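Local coordinates for protein geranylgeranyl pyrophosphate synthase (Corynebacterium glutamicum, PDB 3LK5) that probably catalyses prenyl transfer in isoprenoid biosynthesis, condensing allylic and homoallylic diphosphates with the help of magnesium, at residues 9-14 with 85-90; 19-24 with 89-94. All blocks are in the same frame, centred on the assembly; numbering follows the deposited sequence.

How the contacts relate
From the N terminus, the irregular segment 9-14 reaches the start of helix 87-111 in contact 1, and a few residues later the N-terminal part of helix 21-43 meets the next turn of that helix in contact 2. The chain leaves 9-14 and 19-24, runs through three helices and returns at 85-90 and 89-94 in the same order, so the two loops cross rather than nest. S89 and V90 belong to both contacts, whose centres lie about 8 Å apart. F11 joins them: its ring packs on F21, V24 and L91, with F11 CE2 3.9 Å from F21 CD1. Together they tie the N-terminal segment and helix 21-43 to helix 87-111.

Contact 1 (9-14 with 85-90); sequences SSFDAH and EKLESV
With chi1 at 89°, F11 places its CG between the backbone N and the carbonyl carbon and swings its ring towards L87, whose CG lies anti to its own backbone N and extends both methyl groups to the N-terminal segment. The ring is met at its edge. L87 CD1 lies near the ring plane, 4.0 Å from F11 CE1, and the second methyl carbon, L87 CD2, is 4.1 Å from the same F11 CE1, so one aromatic corner touches both branches of the leucine. A13 adds a smaller contact, its CB coming within 4.3 Å of L87 CD2. L87 is thus shared between an aromatic residue and a methyl group two residues further on.

The loop between these partners turns locally. D12 OD1 accepts the backbone N of H14 at 3.3 Å in an Asx turn, approached on the anti side of the carboxylate and 25° out of its plane. Beyond the turn, H14 NE2 is hydrogen-bonded to K81 O, a further link from the loop to the region ahead of helix 87-111. That helix starts just after K86, the N-cap residue, whose O receives V90 N at 3.1 Å.

W71 of helix 65-78 touches L87 and also meets the F11 ring, their planes inclined by about 30°. No hydrogen bond crosses between 9-14 and 85-90. The N-terminal segment is therefore held against the first turn of helix 87-111 by dispersion contacts at the protein surface, with polar bonds shaping the loop rather than bridging the interface.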
ATOM      1  N   SER A   9     -10.300  22.863 -17.787  1.00 79.59           N
ATOM      2  CA  SER A   9      -9.080  23.195 -17.009  1.00 79.84           C
ATOM      3  C   SER A   9      -8.724  24.657 -17.234  1.00 80.38           C
ATOM      4  O   SER A   9      -7.552  25.029 -17.218  1.00 80.77           O
ATOM      5  CB  SER A   9      -7.902  22.267 -17.368  1.00 79.69           C
ATOM      6  OG  SER A   9      -6.947  22.194 -16.299  1.00 53.98           O
ATOM      7  N   SER A  10      -9.740  25.492 -17.445  1.00 80.41           N
ATOM      8  CA  SER A  10      -9.503  26.927 -17.488  1.00 80.14           C
ATOM      9  C   SER A  10      -9.846  27.598 -16.153  1.00 79.68           C
ATOM     10  O   SER A  10     -10.901  28.226 -16.000  1.00 80.07           O
ATOM     11  CB  SER A  10     -10.220  27.597 -18.656  1.00 80.14           C
ATOM     12  OG  SER A  10      -9.773  28.935 -18.774  1.00 76.90           O
ATOM     13  N   PHE A  11      -8.942  27.435 -15.192  1.00 78.65           N
ATOM     14  CA  PHE A  11      -9.013  28.128 -13.907  1.00 77.49           C
ATOM     15  C   PHE A  11      -7.767  29.028 -13.761  1.00 77.16           C
ATOM     16  O   PHE A  11      -6.831  28.914 -14.566  1.00 76.83           O
ATOM     17  CB  PHE A  11      -9.235  27.113 -12.752  1.00 76.78           C
ATOM     18  CG  PHE A  11      -7.963  26.524 -12.138  1.00 53.68           C
ATOM     19  CD1 PHE A  11      -6.831  26.262 -12.907  1.00 76.04           C
ATOM     20  CD2 PHE A  11      -7.933  26.203 -10.777  1.00 76.12           C
ATOM     21  CE1 PHE A  11      -5.687  25.733 -12.328  1.00 53.98           C
ATOM     22  CE2 PHE A  11      -6.793  25.658 -10.189  1.00 53.23           C
ATOM     23  CZ  PHE A  11      -5.672  25.418 -10.970  1.00 75.73           C
ATOM     24  N   ASP A  12      -7.763  29.935 -12.781  1.00 77.06           N
ATOM     25  CA  ASP A  12      -6.616  30.837 -12.573  1.00 76.63           C
ATOM     26  C   ASP A  12      -5.418  30.073 -11.954  1.00 76.12           C
ATOM     27  O   ASP A  12      -5.486  29.582 -10.815  1.00 76.00           O
ATOM     28  CB  ASP A  12      -7.016  32.068 -11.728  1.00 76.55           C
ATOM     29  CG  ASP A  12      -6.081  33.282 -11.928  1.00 86.80           C
ATOM     30  OD1 ASP A  12      -4.851  33.111 -12.102  1.00 76.45           O
ATOM     31  OD2 ASP A  12      -6.588  34.427 -11.885  1.00 76.32           O
ATOM     32  N   ALA A  13      -4.333  29.996 -12.730  1.00 75.35           N
ATOM     33  CA  ALA A  13      -3.125  29.229 -12.391  1.00 74.27           C
ATOM     34  C   ALA A  13      -2.155  29.936 -11.425  1.00 73.30           C
ATOM     35  O   ALA A  13      -1.093  29.393 -11.112  1.00 72.62           O
ATOM     36  CB  ALA A  13      -2.391  28.835 -13.675  1.00 74.05           C
ATOM     37  N   HIS A  14      -2.513  31.139 -10.974  1.00 72.89           N
ATOM     38  CA  HIS A  14      -1.660  31.931 -10.073  1.00 72.46           C
ATOM     39  C   HIS A  14      -2.392  32.307  -8.791  1.00 70.94           C
ATOM     40  O   HIS A  14      -1.803  32.892  -7.866  1.00 70.78           O
ATOM     41  CB  HIS A  14      -1.123  33.189 -10.774  1.00 73.80           C
ATOM     42  CG  HIS A  14       0.147  32.964 -11.539  1.00 76.01           C
ATOM     43  ND1 HIS A  14       0.166  32.659 -12.886  1.00 74.94           N
ATOM     44  CD2 HIS A  14       1.443  32.996 -11.143  1.00 74.90           C
ATOM     45  CE1 HIS A  14       1.417  32.516 -13.286  1.00 75.57           C
ATOM     46  NE2 HIS A  14       2.212  32.715 -12.248  1.00 75.90           N
ATOM     47  N   GLU A  85       7.025  23.521 -15.055  1.00 33.79           N
ATOM     48  CA  GLU A  85       6.253  22.272 -15.066  1.00 31.98           C
ATOM     49  C   GLU A  85       4.895  22.516 -15.702  1.00 32.13           C
ATOM     50  O   GLU A  85       4.313  23.592 -15.532  1.00 33.05           O
ATOM     51  CB  GLU A  85       6.055  21.760 -13.635  1.00 30.80           C
ATOM     52  CG  GLU A  85       7.349  21.393 -12.931  1.00 29.80           C
ATOM     53  CD  GLU A  85       8.169  20.334 -13.650  1.00 29.71           C
ATOM     54  OE1 GLU A  85       7.602  19.346 -14.192  1.00 29.61           O
ATOM     55  OE2 GLU A  85       9.420  20.442 -13.625  1.00 28.80           O
ATOM     56  N   LYS A  86       4.365  21.511 -16.387  1.00 30.72           N
ATOM     57  CA  LYS A  86       2.999  21.581 -16.924  1.00 31.37           C
ATOM     58  C   LYS A  86       2.000  21.678 -15.797  1.00 28.61           C
ATOM     59  O   LYS A  86       2.085  20.932 -14.807  1.00 26.37           O
ATOM     60  CB  LYS A  86       2.655  20.341 -17.796  1.00 34.34           C
ATOM     61  CG  LYS A  86       3.551  20.175 -19.030  1.00 50.09           C
ATOM     62  CD  LYS A  86       3.132  18.982 -19.917  1.00 40.82           C
ATOM     63  CE  LYS A  86       3.498  17.618 -19.269  1.00 51.00           C
ATOM     64  NZ  LYS A  86       3.020  16.444 -20.105  1.00 46.02           N
ATOM     65  N   LEU A  87       0.994  22.526 -15.982  1.00 27.10           N
ATOM     66  CA  LEU A  87      -0.027  22.706 -14.956  1.00 27.54           C
ATOM     67  C   LEU A  87      -0.759  21.396 -14.622  1.00 25.57           C
ATOM     68  O   LEU A  87      -1.034  21.093 -13.471  1.00 24.68           O
ATOM     69  CB  LEU A  87      -1.037  23.737 -15.449  1.00 29.97           C
ATOM     70  CG  LEU A  87      -2.317  23.910 -14.651  1.00 31.80           C
ATOM     71  CD1 LEU A  87      -2.023  24.390 -13.219  1.00 32.12           C
ATOM     72  CD2 LEU A  87      -3.168  24.939 -15.404  1.00 32.11           C
ATOM     73  N   GLU A  88      -1.097  20.641 -15.661  1.00 24.18           N
ATOM     74  CA  GLU A  88      -1.793  19.380 -15.496  1.00 24.77           C
ATOM     75  C   GLU A  88      -0.982  18.416 -14.606  1.00 23.93           C
ATOM     76  O   GLU A  88      -1.553  17.610 -13.829  1.00 24.32           O
ATOM     77  CB  GLU A  88      -1.960  18.737 -16.889  1.00 26.55           C
ATOM     78  CG  GLU A  88      -2.777  19.582 -17.876  1.00 53.39           C
ATOM     79  CD  GLU A  88      -2.052  20.847 -18.465  1.00 30.21           C
ATOM     80  OE1 GLU A  88      -0.825  21.071 -18.338  1.00 52.84           O
ATOM     81  OE2 GLU A  88      -2.786  21.630 -19.123  1.00 54.28           O
ATOM     82  N   SER A  89       0.334  18.448 -14.772  1.00 24.15           N
ATOM     83  CA  SER A  89       1.228  17.548 -13.980  1.00 24.29           C
ATOM     84  C   SER A  89       1.248  17.948 -12.519  1.00 23.64           C
ATOM     85  O   SER A  89       1.256  17.094 -11.629  1.00 21.94           O
ATOM     86  CB  SER A  89       2.654  17.562 -14.540  1.00 24.31           C
ATOM     87  OG  SER A  89       2.666  17.172 -15.918  1.00 25.79           O
ATOM     88  N   VAL A  90       1.300  19.253 -12.272  1.00 23.02           N
ATOM     89  CA  VAL A  90       1.220  19.725 -10.887  1.00 22.46           C
ATOM     90  C   VAL A  90      -0.086  19.335 -10.255  1.00 22.46           C
ATOM     91  O   VAL A  90      -0.121  18.866  -9.082  1.00 21.62           O
ATOM     92  CB  VAL A  90       1.432  21.270 -10.814  1.00 21.36           C
ATOM     93  CG1 VAL A  90       1.293  21.765  -9.375  1.00 21.90           C
ATOM     94  CG2 VAL A  90       2.792  21.628 -11.413  1.00 23.95           C
TER

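Contact 2 (19-24 with 89-94); sequences DKFPEV and SVLDAA
The F21 ring turns its edge to L91, while F11 of the N-terminal segment also meets the rim, at CD1, and W71 of helix 65-78 stacks on the ring. L91 CD2 sits near the ring plane, 3.7 Å from F21 CE1 and 3.9 Å from F21 CZ, so the methyl group straddles one bond of the rim. This is a helix-to-helix contact within the all-helical isoprenoid synthase fold, joining the N-terminal part of helix 21-43 to helix 87-111. The latter runs on to D108, which like D112 directly after its end binds magnesium in this protein, although no metal is bound to this chain in the model; the contact itself is distant from that site.

F21 reaches across because its CG lies opposite the backbone N (chi1 -165°). V24, one turn later, faces helix 87-111 directly and presses against the other branch of the leucine, its CG1 3.9 Å from L91 CD1, the two side chains crossing at about a right angle. L91 is therefore gripped by a ring edge on one methyl and a valine branch on the other. A94, one turn further along, directs its CB toward helix 21-43, bordering the F21 ring without close contact.

F21 and L91 are both buried, and no hydrogen bond links 19-24 with 89-94. A polar tie between the same two helices lies close by, where D92 forms a salt bridge with R28, and W71 touches L91 as well as F21, so three helices converge here. V24 CG1 also comes within 4.2 Å of L91 CD2, the methyl carbon already set against the phenylalanine rim.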
ATOM      1  N   ASP A  19     -12.766  27.322  -2.641  1.00 46.44           N
ATOM      2  CA  ASP A  19     -14.066  26.695  -2.871  1.00 46.80           C
ATOM      3  C   ASP A  19     -14.169  25.882  -4.161  1.00 43.24           C
ATOM      4  O   ASP A  19     -14.851  24.869  -4.163  1.00 43.59           O
ATOM      5  CB  ASP A  19     -15.230  27.704  -2.733  1.00 50.01           C
ATOM      6  CG  ASP A  19     -15.397  28.216  -1.294  1.00 72.21           C
ATOM      7  OD1 ASP A  19     -14.979  27.518  -0.334  1.00 52.68           O
ATOM      8  OD2 ASP A  19     -15.948  29.325  -1.121  1.00 52.97           O
ATOM      9  N   LYS A  20     -13.491  26.292  -5.233  1.00 40.91           N
ATOM     10  CA  LYS A  20     -13.597  25.567  -6.517  1.00 39.97           C
ATOM     11  C   LYS A  20     -12.514  24.496  -6.714  1.00 36.02           C
ATOM     12  O   LYS A  20     -12.641  23.652  -7.600  1.00 33.93           O
ATOM     13  CB  LYS A  20     -13.515  26.513  -7.727  1.00 42.52           C
ATOM     14  CG  LYS A  20     -14.616  27.583  -7.799  1.00 62.14           C
ATOM     15  CD  LYS A  20     -14.606  28.284  -9.157  1.00 47.04           C
ATOM     16  CE  LYS A  20     -15.308  29.644  -9.099  1.00 62.36           C
ATOM     17  NZ  LYS A  20     -16.801  29.574  -9.208  1.00 50.64           N
ATOM     18  N   PHE A  21     -11.421  24.567  -5.954  1.00 33.31           N
ATOM     19  CA  PHE A  21     -10.328  23.612  -6.195  1.00 31.22           C
ATOM     20  C   PHE A  21     -10.765  22.131  -6.135  1.00 28.87           C
ATOM     21  O   PHE A  21     -10.315  21.357  -6.963  1.00 29.16           O
ATOM     22  CB  PHE A  21      -9.094  23.885  -5.323  1.00 31.12           C
ATOM     23  CG  PHE A  21      -7.868  23.168  -5.791  1.00 28.31           C
ATOM     24  CD1 PHE A  21      -7.235  23.569  -6.944  1.00 30.28           C
ATOM     25  CD2 PHE A  21      -7.364  22.091  -5.076  1.00 30.82           C
ATOM     26  CE1 PHE A  21      -6.121  22.925  -7.408  1.00 29.64           C
ATOM     27  CE2 PHE A  21      -6.232  21.434  -5.512  1.00 28.59           C
ATOM     28  CZ  PHE A  21      -5.607  21.846  -6.693  1.00 30.66           C
ATOM     29  N   PRO A  22     -11.641  21.734  -5.181  1.00 28.59           N
ATOM     30  CA  PRO A  22     -12.042  20.312  -5.147  1.00 28.65           C
ATOM     31  C   PRO A  22     -12.652  19.823  -6.459  1.00 28.16           C
ATOM     32  O   PRO A  22     -12.550  18.624  -6.766  1.00 27.43           O
ATOM     33  CB  PRO A  22     -13.075  20.244  -4.017  1.00 29.53           C
ATOM     34  CG  PRO A  22     -12.706  21.380  -3.123  1.00 34.23           C
ATOM     35  CD  PRO A  22     -12.141  22.465  -3.997  1.00 29.97           C
ATOM     36  N   GLU A  23     -13.286  20.725  -7.224  1.00 26.87           N
ATOM     37  CA  GLU A  23     -13.844  20.353  -8.547  1.00 26.17           C
ATOM     38  C   GLU A  23     -12.738  19.946  -9.507  1.00 25.05           C
ATOM     39  O   GLU A  23     -12.864  18.963 -10.256  1.00 23.84           O
ATOM     40  CB  GLU A  23     -14.651  21.528  -9.150  1.00 27.41           C
ATOM     41  CG  GLU A  23     -15.817  21.924  -8.308  1.00 27.97           C
ATOM     42  CD  GLU A  23     -16.508  23.167  -8.846  1.00 28.57           C
ATOM     43  OE1 GLU A  23     -16.011  23.808  -9.810  1.00 28.60           O
ATOM     44  OE2 GLU A  23     -17.557  23.474  -8.307  1.00 29.03           O
ATOM     45  N   VAL A  24     -11.639  20.702  -9.466  1.00 25.24           N
ATOM     46  CA  VAL A  24     -10.482  20.414 -10.305  1.00 26.04           C
ATOM     47  C   VAL A  24      -9.878  19.056  -9.885  1.00 24.54           C
ATOM     48  O   VAL A  24      -9.539  18.263 -10.742  1.00 24.29           O
ATOM     49  CB  VAL A  24      -9.415  21.548 -10.190  1.00 27.64           C
ATOM     50  CG1 VAL A  24      -8.166  21.183 -10.938  1.00 32.49           C
ATOM     51  CG2 VAL A  24     -10.003  22.876 -10.773  1.00 33.52           C
ATOM     52  N   SER A  89       0.334  18.448 -14.772  1.00 24.15           N
ATOM     53  CA  SER A  89       1.228  17.548 -13.980  1.00 24.29           C
ATOM     54  C   SER A  89       1.248  17.948 -12.519  1.00 23.64           C
ATOM     55  O   SER A  89       1.256  17.094 -11.629  1.00 21.94           O
ATOM     56  CB  SER A  89       2.654  17.562 -14.540  1.00 24.31           C
ATOM     57  OG  SER A  89       2.666  17.172 -15.918  1.00 25.79           O
ATOM     58  N   VAL A  90       1.300  19.253 -12.272  1.00 23.02           N
ATOM     59  CA  VAL A  90       1.220  19.725 -10.887  1.00 22.46           C
ATOM     60  C   VAL A  90      -0.086  19.335 -10.255  1.00 22.46           C
ATOM     61  O   VAL A  90      -0.121  18.866  -9.082  1.00 21.62           O
ATOM     62  CB  VAL A  90       1.432  21.270 -10.814  1.00 21.36           C
ATOM     63  CG1 VAL A  90       1.293  21.765  -9.375  1.00 21.90           C
ATOM     64  CG2 VAL A  90       2.792  21.628 -11.413  1.00 23.95           C
ATOM     65  N   LEU A  91      -1.181  19.513 -11.006  1.00 22.24           N
ATOM     66  CA  LEU A  91      -2.501  19.196 -10.462  1.00 22.67           C
ATOM     67  C   LEU A  91      -2.653  17.685 -10.211  1.00 23.09           C
ATOM     68  O   LEU A  91      -3.303  17.275  -9.243  1.00 23.21           O
ATOM     69  CB  LEU A  91      -3.622  19.653 -11.437  1.00 23.68           C
ATOM     70  CG  LEU A  91      -3.696  21.190 -11.584  1.00 28.78           C
ATOM     71  CD1 LEU A  91      -4.718  21.566 -12.711  1.00 25.52           C
ATOM     72  CD2 LEU A  91      -4.102  21.832 -10.278  1.00 25.18           C
ATOM     73  N   ASP A  92      -2.060  16.875 -11.074  1.00 22.86           N
ATOM     74  CA  ASP A  92      -2.112  15.418 -10.857  1.00 23.68           C
ATOM     75  C   ASP A  92      -1.306  15.004  -9.646  1.00 23.40           C
ATOM     76  O   ASP A  92      -1.749  14.121  -8.872  1.00 22.45           O
ATOM     77  CB  ASP A  92      -1.584  14.688 -12.083  1.00 24.83           C
ATOM     78  CG  ASP A  92      -2.638  14.577 -13.186  1.00 35.25           C
ATOM     79  OD1 ASP A  92      -3.841  14.774 -12.964  1.00 26.64           O
ATOM     80  OD2 ASP A  92      -2.251  14.314 -14.309  1.00 29.70           O
ATOM     81  N   ALA A  93      -0.133  15.645  -9.471  1.00 22.57           N
ATOM     82  CA  ALA A  93       0.648  15.398  -8.227  1.00 22.63           C
ATOM     83  C   ALA A  93      -0.147  15.741  -6.992  1.00 23.33           C
ATOM     84  O   ALA A  93      -0.181  14.952  -6.037  1.00 22.57           O
ATOM     85  CB  ALA A  93       2.003  16.166  -8.241  1.00 22.56           C
ATOM     86  N   ALA A  94      -0.789  16.930  -6.986  1.00 21.87           N
ATOM     87  CA  ALA A  94      -1.650  17.280  -5.874  1.00 22.06           C
ATOM     88  C   ALA A  94      -2.789  16.300  -5.634  1.00 22.01           C
ATOM     89  O   ALA A  94      -3.053  15.893  -4.488  1.00 22.00           O
ATOM     90  CB  ALA A  94      -2.200  18.769  -6.058  1.00 21.80           C
TER